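Local coordinates for protein probable uracil-DNA glycosylase (Acanthamoeba polyphaga mimivirus, PDB 5X55) that is a probable uracil-DNA glycosylase, an alpha/beta protein of the UDG superfamily built round a four-stranded parallel beta-sheet, at residues P194-S199 and T260-S265; C121-K126 and S152-Y157; D289-A294 and G352-H357; Q249-I254 and K364-D369. All coordinates share one frame; numbering follows the deposited sequence.

In the fold
The four contacts form two groups. Interactions 3 and 4 lie on one side of the chain's centre, with their own centres about 10 Å apart. Both reach the parallel sheet ordered 251-255, 185-189, 291-295, 312-316, and they touch where Asn355 meets Trp368. Interactions 1 and 2 lie across the centre from them, about 20 Å apart between centres and not touching. Along the chain interaction 2 closes first; interactions 1 and 4 then alternate their segments, strand 251-255 leading to strand 260-261, and interaction 3 falls between the two segments of interaction 4. The C-terminal tail and helix 350-360 thus pack against the sheet, while interaction 1 joins two loop regions and interaction 2 a loop to helix 146-159.

Interaction 1 (P194-S199 and T260-S265); sequences PGSCIS and TVLNES
Pro194 and Asn263 are joined by a backbone hydrogen bond from Asn263 N to Pro194 O, 2.7 Å long and nearly straight at 166°. Asn263 is the third residue of a type II turn from Val261 to Glu264, where asparagine tolerates the positive phi. Within the turn Glu264 N bonds back to Val261 O, and Thr260 OG1 gives a second tie to Glu264 O at 2.8 Å: a short threonine hydroxyl at the start of strand 260-261 reaches the far end of the turn. The same OG1 has a weak bond with Val267 N.

The remaining contacts are van der Waals. Leu262 has CG anti to the backbone N (chi1 -167°), which turns its CD1 methyl to within 3.5 Å of Pro194 O and, carbon to carbon, 3.8 Å of Ser196 CB. On the other segment the compact proline ring lays its CB against Glu264 O at 3.5 Å.

Pro194 and Gly195 directly follow a GQDPY sequence, a hallmark of family 1 uracil-DNA glycosylases. Their loop follows strand 185-189 and leads towards helix 219-230, while strand 260-261 pairs antiparallel with strand 164-165, whose Val165 touches both Thr260 and Leu262.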
loop_
_atom_site.group_PDB
_atom_site.type_symbol
_atom_site.label_atom_id
_atom_site.label_comp_id
_atom_site.label_asym_id
_atom_site.label_seq_id
_atom_site.Cartn_x
_atom_site.Cartn_y
_atom_site.Cartn_z
ATOM N N PRO A 194 -7.926 -7.200 -7.677
ATOM C CA PRO A 194 -9.353 -7.276 -8.038
ATOM C C PRO A 194 -9.981 -8.625 -7.734
ATOM O O PRO A 194 -11.217 -8.722 -7.723
ATOM C CB PRO A 194 -9.347 -6.997 -9.557
ATOM C CG PRO A 194 -8.041 -7.622 -10.010
ATOM C CD PRO A 194 -7.043 -7.394 -8.848
ATOM N N GLY A 195 -9.172 -9.657 -7.485
ATOM C CA GLY A 195 -9.665 -11.016 -7.402
ATOM C C GLY A 195 -10.252 -11.358 -6.050
ATOM O O GLY A 195 -10.213 -10.575 -5.102
ATOM N N SER A 196 -10.820 -12.565 -5.971
ATOM C CA SER A 196 -11.421 -13.054 -4.741
ATOM C C SER A 196 -11.281 -14.571 -4.676
ATOM O O SER A 196 -11.000 -15.228 -5.682
ATOM C CB SER A 196 -12.896 -12.623 -4.633
ATOM O OG SER A 196 -13.689 -13.171 -5.668
ATOM N N CYS A 197 -11.447 -15.117 -3.464
ATOM C CA CYS A 197 -11.540 -16.561 -3.265
ATOM C C CYS A 197 -12.838 -17.096 -3.874
ATOM O O CYS A 197 -13.730 -16.335 -4.278
ATOM C CB CYS A 197 -11.513 -16.925 -1.778
ATOM S SG CYS A 197 -9.975 -16.563 -0.848
ATOM N N ILE A 198 -12.941 -18.436 -3.907
ATOM C CA ILE A 198 -14.166 -19.127 -4.328
ATOM C C ILE A 198 -15.391 -18.595 -3.595
ATOM O O ILE A 198 -16.490 -18.530 -4.164
ATOM C CB ILE A 198 -14.022 -20.654 -4.112
ATOM C CG1 ILE A 198 -13.780 -20.985 -2.623
ATOM C CG2 ILE A 198 -12.901 -21.221 -4.983
ATOM C CD1 ILE A 198 -15.011 -21.502 -1.849
ATOM N N SER A 199 -15.221 -18.192 -2.337
ATOM C CA SER A 199 -16.316 -17.858 -1.441
ATOM C C SER A 199 -16.721 -16.399 -1.513
ATOM O O SER A 199 -17.637 -15.989 -0.796
ATOM C CB SER A 199 -15.922 -18.189 -0.002
ATOM O OG SER A 199 -14.747 -17.471 0.343
ATOM N N THR A 260 -10.870 -0.540 -5.818
ATOM C CA THR A 260 -11.295 -0.891 -7.157
ATOM C C THR A 260 -12.644 -1.589 -7.030
ATOM O O THR A 260 -13.281 -1.547 -5.977
ATOM C CB THR A 260 -10.218 -1.718 -7.877
ATOM O OG1 THR A 260 -10.566 -1.856 -9.262
ATOM C CG2 THR A 260 -10.009 -3.099 -7.228
ATOM N N VAL A 261 -13.107 -2.196 -8.111
ATOM C CA VAL A 261 -14.337 -2.983 -8.112
ATOM C C VAL A 261 -13.941 -4.440 -8.236
ATOM O O VAL A 261 -13.012 -4.776 -8.985
ATOM C CB VAL A 261 -15.295 -2.567 -9.252
ATOM C CG1 VAL A 261 -16.482 -3.522 -9.350
ATOM C CG2 VAL A 261 -15.787 -1.145 -9.041
ATOM N N LEU A 262 -14.626 -5.305 -7.486
ATOM C CA LEU A 262 -14.341 -6.730 -7.549
ATOM C C LEU A 262 -14.333 -7.218 -8.997
ATOM O O LEU A 262 -15.248 -6.920 -9.769
ATOM C CB LEU A 262 -15.386 -7.494 -6.741
ATOM C CG LEU A 262 -15.081 -8.955 -6.433
ATOM C CD1 LEU A 262 -13.883 -9.044 -5.504
ATOM C CD2 LEU A 262 -16.314 -9.603 -5.821
ATOM N N ASN A 263 -13.286 -7.966 -9.356
ATOM C CA ASN A 263 -13.095 -8.583 -10.668
ATOM C C ASN A 263 -12.860 -7.564 -11.779
ATOM O O ASN A 263 -12.965 -7.918 -12.959
ATOM C CB ASN A 263 -14.273 -9.491 -11.057
ATOM C CG ASN A 263 -14.455 -10.665 -10.098
ATOM O OD1 ASN A 263 -13.503 -11.097 -9.435
ATOM N ND2 ASN A 263 -15.685 -11.167 -10.000
ATOM N N GLU A 264 -12.563 -6.304 -11.445
ATOM C CA GLU A 264 -12.184 -5.292 -12.427
ATOM C C GLU A 264 -10.903 -4.621 -11.952
ATOM O O GLU A 264 -10.832 -4.145 -10.814
ATOM C CB GLU A 264 -13.293 -4.244 -12.626
ATOM C CG GLU A 264 -14.694 -4.834 -12.643
ATOM C CD GLU A 264 -15.757 -3.870 -13.164
ATOM O OE1 GLU A 264 -15.647 -2.644 -12.920
ATOM O OE2 GLU A 264 -16.711 -4.350 -13.820
ATOM N N SER A 265 -9.901 -4.562 -12.816
ATOM C CA SER A 265 -8.596 -4.065 -12.408
ATOM C C SER A 265 -8.474 -2.557 -12.636
ATOM O O SER A 265 -8.748 -2.056 -13.732
ATOM C CB SER A 265 -7.497 -4.819 -13.155
ATOM O OG SER A 265 -7.778 -4.845 -14.541
#

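Interaction 2 (C121-K126 and S152-Y157); sequences CKVNLK and SKLSSY
Ser155 OG is the polar centre of this contact, lying 2.9 Å from Cys121 O. Its single proton may go there or to Glu151 O, one turn back in the same helix, so the bond to Cys121 is only one of two choices. The OG stands beside its own backbone N (chi1 -69°), a position from which a helical serine can reach both carbonyls. A water donates a firm bond to Val123 O at 2.7 Å and a weak one to Ser155 OG, bridging loop backbone and serine hydroxyl. The short serine side chain lets the loop lie close to the helix, with Cys121 CA and Ser155 CA 5.2 Å apart.

Cys121 O is also bonded weakly by Val123 N, which closes an inverse gamma turn centred on Lys122. The turn brings Val123 down on the helix: its CB lies 3.4 Å from Ser155 OG, while its CG1 meets Leu154 CB at 4.1 Å. Leu125 crosses Leu154 at about a right angle, CD2 against CD1 at 3.7 Å, the branched ends meeting in a buried apolar patch that Trp272 also touches.

Glu151 OE2 accepts from Leu125 N as well. An irregular loop is thereby fastened along helix 146-159, with a helical serine whose hydroxyl lies near both its i-4 carbonyl and the loop.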
loop_
_atom_site.group_PDB
_atom_site.type_symbol
_atom_site.label_atom_id
_atom_site.label_comp_id
_atom_site.label_asym_id
_atom_site.label_seq_id
_atom_site.Cartn_x
_atom_site.Cartn_y
_atom_site.Cartn_z
ATOM N N CYS A 121 -25.891 4.692 1.206
ATOM C CA CYS A 121 -24.827 5.243 0.365
ATOM C C CYS A 121 -24.273 6.550 0.918
ATOM O O CYS A 121 -23.764 7.381 0.176
ATOM C CB CYS A 121 -25.300 5.415 -1.077
ATOM S SG CYS A 121 -26.069 3.888 -1.683
ATOM N N LYS A 122 -24.328 6.720 2.233
ATOM C CA LYS A 122 -23.847 7.935 2.892
ATOM C C LYS A 122 -22.367 7.792 3.261
ATOM O O LYS A 122 -21.993 7.776 4.438
ATOM C CB LYS A 122 -24.705 8.206 4.123
ATOM C CG LYS A 122 -24.784 6.939 4.962
ATOM C CD LYS A 122 -26.070 6.696 5.694
ATOM C CE LYS A 122 -26.124 5.211 5.901
ATOM N NZ LYS A 122 -25.666 4.661 4.620
ATOM N N VAL A 123 -21.518 7.683 2.227
ATOM C CA VAL A 123 -20.102 7.358 2.444
ATOM C C VAL A 123 -19.449 8.398 3.337
ATOM O O VAL A 123 -19.542 9.608 3.100
ATOM C CB VAL A 123 -19.342 7.232 1.114
ATOM C CG1 VAL A 123 -17.823 7.245 1.372
ATOM C CG2 VAL A 123 -19.721 5.955 0.424
ATOM N N ASN A 124 -18.778 7.924 4.377
ATOM C CA ASN A 124 -18.152 8.788 5.370
ATOM C C ASN A 124 -16.787 8.181 5.674
ATOM O O ASN A 124 -16.653 7.340 6.568
ATOM C CB ASN A 124 -19.037 8.884 6.602
ATOM C CG ASN A 124 -18.540 9.882 7.607
ATOM O OD1 ASN A 124 -17.354 10.206 7.655
ATOM N ND2 ASN A 124 -19.442 10.350 8.458
ATOM N N LEU A 125 -15.770 8.631 4.941
ATOM C CA LEU A 125 -14.441 8.023 5.044
ATOM C C LEU A 125 -13.817 8.215 6.425
ATOM O O LEU A 125 -13.079 7.332 6.890
ATOM C CB LEU A 125 -13.513 8.594 3.970
ATOM C CG LEU A 125 -13.843 8.291 2.507
ATOM C CD1 LEU A 125 -12.874 9.008 1.537
ATOM C CD2 LEU A 125 -13.846 6.810 2.249
ATOM N N LYS A 126 -14.102 9.343 7.092
ATOM C CA LYS A 126 -13.532 9.601 8.418
ATOM C C LYS A 126 -13.857 8.484 9.414
ATOM O O LYS A 126 -13.011 8.115 10.239
ATOM C CB LYS A 126 -14.023 10.953 8.938
ATOM C CG LYS A 126 -13.802 11.175 10.430
ATOM C CD LYS A 126 -12.341 11.401 10.794
ATOM C CE LYS A 126 -12.018 10.834 12.186
ATOM N NZ LYS A 126 -12.884 11.365 13.297
ATOM N N SER A 152 -18.350 11.919 -2.928
ATOM C CA SER A 152 -19.447 11.883 -3.896
ATOM C C SER A 152 -19.281 10.739 -4.877
ATOM O O SER A 152 -20.241 10.020 -5.168
ATOM C CB SER A 152 -19.542 13.208 -4.665
ATOM O OG SER A 152 -20.256 14.173 -3.921
ATOM N N LYS A 153 -18.073 10.570 -5.426
ATOM C CA LYS A 153 -17.854 9.494 -6.387
ATOM C C LYS A 153 -18.029 8.130 -5.736
ATOM O O LYS A 153 -18.664 7.240 -6.321
ATOM C CB LYS A 153 -16.471 9.616 -7.016
ATOM C CG LYS A 153 -16.222 10.952 -7.658
ATOM C CD LYS A 153 -14.981 10.926 -8.519
ATOM C CE LYS A 153 -14.316 12.294 -8.542
ATOM N NZ LYS A 153 -12.876 12.164 -8.915
ATOM N N LEU A 154 -17.491 7.948 -4.518
ATOM C CA LEU A 154 -17.682 6.670 -3.833
ATOM C C LEU A 154 -19.167 6.417 -3.572
ATOM O O LEU A 154 -19.658 5.294 -3.760
ATOM C CB LEU A 154 -16.862 6.628 -2.520
ATOM C CG LEU A 154 -15.332 6.802 -2.677
ATOM C CD1 LEU A 154 -14.535 6.862 -1.346
ATOM C CD2 LEU A 154 -14.742 5.723 -3.590
ATOM N N SER A 155 -19.909 7.455 -3.161
ATOM C CA SER A 155 -21.343 7.273 -2.935
ATOM C C SER A 155 -22.055 6.897 -4.226
ATOM O O SER A 155 -22.985 6.082 -4.216
ATOM C CB SER A 155 -21.968 8.540 -2.347
ATOM O OG SER A 155 -21.540 8.775 -1.016
ATOM N N SER A 156 -21.627 7.477 -5.351
ATOM C CA SER A 156 -22.240 7.133 -6.630
ATOM C C SER A 156 -21.934 5.694 -7.022
ATOM O O SER A 156 -22.800 5.010 -7.579
ATOM C CB SER A 156 -21.796 8.119 -7.721
ATOM O OG SER A 156 -20.562 7.758 -8.317
ATOM N N TYR A 157 -20.725 5.193 -6.717
ATOM C CA TYR A 157 -20.460 3.772 -6.960
ATOM C C TYR A 157 -21.374 2.889 -6.118
ATOM O O TYR A 157 -21.816 1.828 -6.572
ATOM C CB TYR A 157 -19.001 3.405 -6.663
ATOM C CG TYR A 157 -17.925 4.186 -7.383
ATOM C CD1 TYR A 157 -18.157 4.801 -8.611
ATOM C CD2 TYR A 157 -16.665 4.309 -6.823
ATOM C CE1 TYR A 157 -17.128 5.525 -9.256
ATOM C CE2 TYR A 157 -15.649 5.024 -7.445
ATOM C CZ TYR A 157 -15.872 5.623 -8.653
ATOM O OH TYR A 157 -14.819 6.321 -9.236
HETATM O O HOH W 1 -21.297 11.000 1.582
#

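Interaction 3 (D289-A294 and G352-H357); sequences DLIFVA and GKINEH
His357 and Asp289 reach each other because each swings its side chain away from its own backbone N: CG is anti to it in both, with chi1 -173° in the histidine and -167° in the aspartate. The two side chains approach from opposite directions, and His357 NE2 donates to Asp289 OD2 over 2.7 Å. The oxygen lies near the ring plane, at the edge, and is met on its syn side from somewhat out of the carboxylate plane. The bond itself is bent, with an N-H...O angle of 148°. OD2 has a stronger partner in Arg361, which forms a salt bridge with it; the two donors together would favour a charged carboxylate here.

Beside this polar pair the contact is apolar. Ile291 slides past the imidazole, its CG1 coming 3.6 Å from His357 CD2, and its CD1 reaches Ile354 CG2 at 4.1 Å. Two residues on, Val293 CG2 meets CD1 of the same Ile354 at 4.0 Å, the side chains crossing at about a right angle. Beta-branched residues suit a strand, and here their methyls face the helix, while Tyr312 of the next strand stacks on the His357 ring.

Strand 291-294 and helix 352-357 run nearly antiparallel, with axes 10.1 Å from each other, the spacing and near alignment by which a helix covers a parallel sheet in alpha/beta proteins.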
loop_
_atom_site.group_PDB
_atom_site.type_symbol
_atom_site.label_atom_id
_atom_site.label_comp_id
_atom_site.label_asym_id
_atom_site.label_seq_id
_atom_site.Cartn_x
_atom_site.Cartn_y
_atom_site.Cartn_z
ATOM N N ASP A 289 13.812 11.337 6.953
ATOM C CA ASP A 289 14.624 10.154 6.733
ATOM C C ASP A 289 13.754 8.895 6.650
ATOM O O ASP A 289 14.052 7.860 7.261
ATOM C CB ASP A 289 15.660 10.032 7.852
ATOM C CG ASP A 289 16.727 9.029 7.547
ATOM O OD1 ASP A 289 17.016 8.216 8.449
ATOM O OD2 ASP A 289 17.263 9.059 6.417
ATOM N N LEU A 290 12.628 9.002 5.949
ATOM C CA LEU A 290 11.856 7.817 5.624
ATOM C C LEU A 290 12.533 7.100 4.472
ATOM O O LEU A 290 13.344 7.679 3.743
ATOM C CB LEU A 290 10.421 8.177 5.240
ATOM C CG LEU A 290 9.634 9.000 6.258
ATOM C CD1 LEU A 290 8.202 9.225 5.775
ATOM C CD2 LEU A 290 9.644 8.357 7.629
ATOM N N ILE A 291 12.191 5.831 4.295
ATOM C CA ILE A 291 12.653 5.074 3.141
ATOM C C ILE A 291 11.470 4.838 2.209
ATOM O O ILE A 291 10.453 4.269 2.624
ATOM C CB ILE A 291 13.305 3.753 3.559
ATOM C CG1 ILE A 291 14.463 4.053 4.515
ATOM C CG2 ILE A 291 13.767 3.003 2.310
ATOM C CD1 ILE A 291 14.920 2.869 5.333
ATOM N N PHE A 292 11.604 5.277 0.957
ATOM C CA PHE A 292 10.611 5.065 -0.086
ATOM C C PHE A 292 11.130 4.017 -1.062
ATOM O O PHE A 292 12.232 4.159 -1.612
ATOM C CB PHE A 292 10.286 6.370 -0.830
ATOM C CG PHE A 292 9.421 7.313 -0.046
ATOM C CD1 PHE A 292 9.974 8.152 0.906
ATOM C CD2 PHE A 292 8.038 7.339 -0.246
ATOM C CE1 PHE A 292 9.180 9.017 1.653
ATOM C CE2 PHE A 292 7.217 8.201 0.499
ATOM C CZ PHE A 292 7.794 9.041 1.458
ATOM N N VAL A 293 10.338 2.969 -1.265
ATOM C CA VAL A 293 10.658 1.879 -2.178
ATOM C C VAL A 293 9.744 2.005 -3.387
ATOM O O VAL A 293 8.516 1.927 -3.251
ATOM C CB VAL A 293 10.484 0.517 -1.494
ATOM C CG1 VAL A 293 10.762 -0.584 -2.463
ATOM C CG2 VAL A 293 11.386 0.420 -0.303
ATOM N N ALA A 294 10.339 2.212 -4.567
ATOM C CA ALA A 294 9.595 2.444 -5.801
ATOM C C ALA A 294 9.759 1.234 -6.723
ATOM O O ALA A 294 10.785 1.080 -7.392
ATOM C CB ALA A 294 10.061 3.731 -6.484
ATOM N N GLY A 352 17.932 -5.635 1.965
ATOM C CA GLY A 352 19.270 -5.322 2.430
ATOM C C GLY A 352 19.534 -3.828 2.431
ATOM O O GLY A 352 20.104 -3.290 3.380
ATOM N N LYS A 353 19.083 -3.132 1.387
ATOM C CA LYS A 353 19.257 -1.683 1.345
ATOM C C LYS A 353 18.446 -0.985 2.438
ATOM O O LYS A 353 18.939 -0.039 3.075
ATOM C CB LYS A 353 18.889 -1.156 -0.044
ATOM C CG LYS A 353 19.750 -1.754 -1.116
ATOM C CD LYS A 353 20.120 -0.782 -2.212
ATOM C CE LYS A 353 18.958 -0.510 -3.137
ATOM N NZ LYS A 353 19.417 0.215 -4.374
ATOM N N ILE A 354 17.202 -1.432 2.670
ATOM C CA ILE A 354 16.423 -0.884 3.783
ATOM C C ILE A 354 17.162 -1.088 5.102
ATOM O O ILE A 354 17.237 -0.188 5.950
ATOM C CB ILE A 354 15.028 -1.525 3.834
ATOM C CG1 ILE A 354 14.195 -1.115 2.622
ATOM C CG2 ILE A 354 14.334 -1.169 5.158
ATOM C CD1 ILE A 354 12.969 -1.994 2.397
ATOM N N ASN A 355 17.691 -2.297 5.297
ATOM C CA ASN A 355 18.399 -2.633 6.523
ATOM C C ASN A 355 19.585 -1.712 6.735
ATOM O O ASN A 355 19.790 -1.182 7.835
ATOM C CB ASN A 355 18.886 -4.079 6.462
ATOM C CG ASN A 355 17.777 -5.076 6.657
ATOM O OD1 ASN A 355 16.670 -4.728 7.087
ATOM N ND2 ASN A 355 18.076 -6.342 6.372
ATOM N N GLU A 356 20.399 -1.546 5.696
ATOM C CA GLU A 356 21.605 -0.749 5.844
ATOM C C GLU A 356 21.263 0.702 6.126
ATOM O O GLU A 356 21.920 1.334 6.955
ATOM C CB GLU A 356 22.489 -0.881 4.607
ATOM C CG GLU A 356 23.035 -2.294 4.396
ATOM C CD GLU A 356 23.535 -2.951 5.696
ATOM O OE1 GLU A 356 24.451 -2.401 6.349
ATOM O OE2 GLU A 356 22.991 -4.018 6.073
ATOM N N HIS A 357 20.220 1.243 5.479
ATOM C CA HIS A 357 19.871 2.638 5.743
ATOM C C HIS A 357 19.358 2.827 7.169
ATOM O O HIS A 357 19.776 3.762 7.871
ATOM C CB HIS A 357 18.845 3.135 4.732
ATOM C CG HIS A 357 18.574 4.606 4.835
ATOM N ND1 HIS A 357 19.351 5.552 4.196
ATOM C CD2 HIS A 357 17.636 5.293 5.529
ATOM C CE1 HIS A 357 18.887 6.758 4.477
ATOM N NE2 HIS A 357 17.846 6.627 5.279
#

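Interaction 4 (Q249-I254 and K364-D369); sequences QGTFMI and KPIFWD
Gln249 grips the backbone of Phe367 with both polar atoms of its amide. Phe367 N gives its proton to Gln249 OE1 at 2.9 Å, nearly straight at 163°, and Gln249 NE2 returns a bond to Phe367 O at 3.1 Å. One side-chain amide thus satisfies both the N-H and the C=O of a single residue, much as a hydrogen-bonded partner in an antiparallel pair does. The long, extended chain of glutamine, stretched beyond CG, is what spans the distance. OE1 also lies at the edge of the Phe367 ring, 3.3 Å from CD2, and takes a proton from a water that donates in turn to Pro365 O; NE2 has a further acceptor in Ser245 O.

Deeper in, Thr251 OG1 touches Ile366 CD1 at 3.5 Å and Trp368 CZ3 at 3.8 Å, its hydroxyl being bonded to Trp246 O. Ile366 lays its CG1 against Gln249 O at 3.7 Å, while its CG2 lies over one face of the Trp368 ring, toward the rim.

The next shell fixes these groups. Trp368 is held by Asn355 at its NE1 and by edge-to-face contacts with Phe351 and Trp246. Gly250, whose positive phi suits glycine, is the C-prime residue of a Schellman motif ending helix 244-248, so the chain turns at once into strand 251-255. The C-terminal tail therefore packs, as an irregular segment, on a helix-to-strand junction at the margin of the parallel sheet.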
loop_
_atom_site.group_PDB
_atom_site.type_symbol
_atom_site.label_atom_id
_atom_site.label_comp_id
_atom_site.label_asym_id
_atom_site.label_seq_id
_atom_site.Cartn_x
_atom_site.Cartn_y
_atom_site.Cartn_z
ATOM N N GLN A 249 5.752 -3.627 12.099
ATOM C CA GLN A 249 7.097 -3.140 12.386
ATOM C C GLN A 249 7.442 -1.861 11.633
ATOM O O GLN A 249 8.617 -1.479 11.583
ATOM C CB GLN A 249 8.139 -4.217 12.067
ATOM C CG GLN A 249 7.999 -5.524 12.893
ATOM C CD GLN A 249 8.972 -6.595 12.437
ATOM O OE1 GLN A 249 10.175 -6.518 12.698
ATOM N NE2 GLN A 249 8.462 -7.575 11.702
ATOM N N GLY A 250 6.459 -1.191 11.044
ATOM C CA GLY A 250 6.687 0.094 10.426
ATOM C C GLY A 250 6.823 0.101 8.916
ATOM O O GLY A 250 7.263 1.114 8.366
ATOM N N THR A 251 6.449 -0.977 8.227
ATOM C CA THR A 251 6.422 -0.981 6.769
ATOM C C THR A 251 5.049 -0.481 6.310
ATOM O O THR A 251 4.044 -1.191 6.434
ATOM C CB THR A 251 6.733 -2.370 6.212
ATOM O OG1 THR A 251 7.803 -2.956 6.962
ATOM C CG2 THR A 251 7.179 -2.247 4.753
ATOM N N PHE A 252 5.011 0.738 5.767
ATOM C CA PHE A 252 3.761 1.409 5.390
ATOM C C PHE A 252 3.425 1.029 3.951
ATOM O O PHE A 252 3.824 1.693 2.995
ATOM C CB PHE A 252 3.911 2.918 5.557
ATOM C CG PHE A 252 2.629 3.708 5.406
ATOM C CD1 PHE A 252 1.636 3.647 6.376
ATOM C CD2 PHE A 252 2.453 4.568 4.332
ATOM C CE1 PHE A 252 0.477 4.399 6.267
ATOM C CE2 PHE A 252 1.289 5.329 4.213
ATOM C CZ PHE A 252 0.294 5.239 5.187
ATOM N N MET A 253 2.675 -0.046 3.795
ATOM C CA MET A 253 2.417 -0.643 2.488
ATOM C C MET A 253 1.000 -0.277 2.089
ATOM O O MET A 253 0.044 -0.918 2.524
ATOM C CB MET A 253 2.602 -2.157 2.532
ATOM C CG MET A 253 3.937 -2.619 3.129
ATOM S SD MET A 253 4.127 -4.421 3.033
ATOM C CE MET A 253 4.306 -4.593 1.245
ATOM N N ILE A 254 0.867 0.743 1.243
ATOM C CA ILE A 254 -0.426 1.202 0.758
ATOM C C ILE A 254 -0.452 1.129 -0.768
ATOM O O ILE A 254 0.584 1.089 -1.436
ATOM C CB ILE A 254 -0.733 2.641 1.220
ATOM C CG1 ILE A 254 0.359 3.587 0.716
ATOM C CG2 ILE A 254 -0.847 2.722 2.724
ATOM C CD1 ILE A 254 -0.022 5.042 0.770
ATOM N N LYS A 364 15.675 1.246 14.749
ATOM C CA LYS A 364 15.446 -0.163 15.031
ATOM C C LYS A 364 15.182 -0.916 13.730
ATOM O O LYS A 364 14.446 -0.427 12.868
ATOM C CB LYS A 364 14.267 -0.332 15.982
ATOM C CG LYS A 364 14.324 0.584 17.202
ATOM C CD LYS A 364 13.640 -0.062 18.409
ATOM C CE LYS A 364 13.771 0.792 19.675
ATOM N NZ LYS A 364 15.183 0.932 20.150
ATOM N N PRO A 365 15.773 -2.089 13.545
ATOM C CA PRO A 365 15.636 -2.794 12.265
ATOM C C PRO A 365 14.248 -3.396 12.094
ATOM O O PRO A 365 13.407 -3.393 12.997
ATOM C CB PRO A 365 16.705 -3.891 12.345
ATOM C CG PRO A 365 16.851 -4.147 13.810
ATOM C CD PRO A 365 16.663 -2.797 14.481
ATOM N N ILE A 366 14.017 -3.910 10.889
ATOM C CA ILE A 366 12.805 -4.646 10.560
ATOM C C ILE A 366 13.189 -6.104 10.347
ATOM O O ILE A 366 14.101 -6.403 9.561
ATOM C CB ILE A 366 12.109 -4.077 9.315
ATOM C CG1 ILE A 366 11.520 -2.687 9.603
ATOM C CG2 ILE A 366 11.045 -5.049 8.854
ATOM C CD1 ILE A 366 10.908 -1.999 8.379
ATOM N N PHE A 367 12.511 -7.004 11.061
ATOM C CA PHE A 367 12.756 -8.441 10.942
ATOM C C PHE A 367 11.817 -9.000 9.886
ATOM O O PHE A 367 10.626 -9.186 10.137
ATOM C CB PHE A 367 12.550 -9.140 12.278
ATOM C CG PHE A 367 13.413 -8.610 13.346
ATOM C CD1 PHE A 367 14.716 -9.065 13.483
ATOM C CD2 PHE A 367 12.952 -7.614 14.198
ATOM C CE1 PHE A 367 15.550 -8.553 14.477
ATOM C CE2 PHE A 367 13.772 -7.092 15.190
ATOM C CZ PHE A 367 15.080 -7.565 15.331
ATOM N N TRP A 368 12.361 -9.283 8.708
ATOM C CA TRP A 368 11.521 -9.684 7.584
ATOM C C TRP A 368 11.042 -11.117 7.696
ATOM O O TRP A 368 10.037 -11.464 7.081
ATOM C CB TRP A 368 12.278 -9.516 6.267
ATOM C CG TRP A 368 12.780 -8.130 6.103
ATOM C CD1 TRP A 368 14.069 -7.698 6.202
ATOM C CD2 TRP A 368 11.986 -6.980 5.842
ATOM N NE1 TRP A 368 14.130 -6.339 6.010
ATOM C CE2 TRP A 368 12.860 -5.871 5.790
ATOM C CE3 TRP A 368 10.616 -6.774 5.655
ATOM C CZ2 TRP A 368 12.405 -4.572 5.544
ATOM C CZ3 TRP A 368 10.161 -5.484 5.403
ATOM C CH2 TRP A 368 11.056 -4.399 5.353
ATOM N N ASP A 369 11.739 -11.960 8.446
ATOM C CA ASP A 369 11.385 -13.370 8.398
ATOM C C ASP A 369 10.402 -13.760 9.496
ATOM O O ASP A 369 9.352 -14.323 9.183
ATOM C CB ASP A 369 12.638 -14.242 8.484
ATOM C CG ASP A 369 12.435 -15.609 7.846
ATOM O OD1 ASP A 369 11.316 -15.879 7.358
ATOM O OD2 ASP A 369 13.396 -16.415 7.839
HETATM O O HOH W 2 10.994 -4.346 14.456
#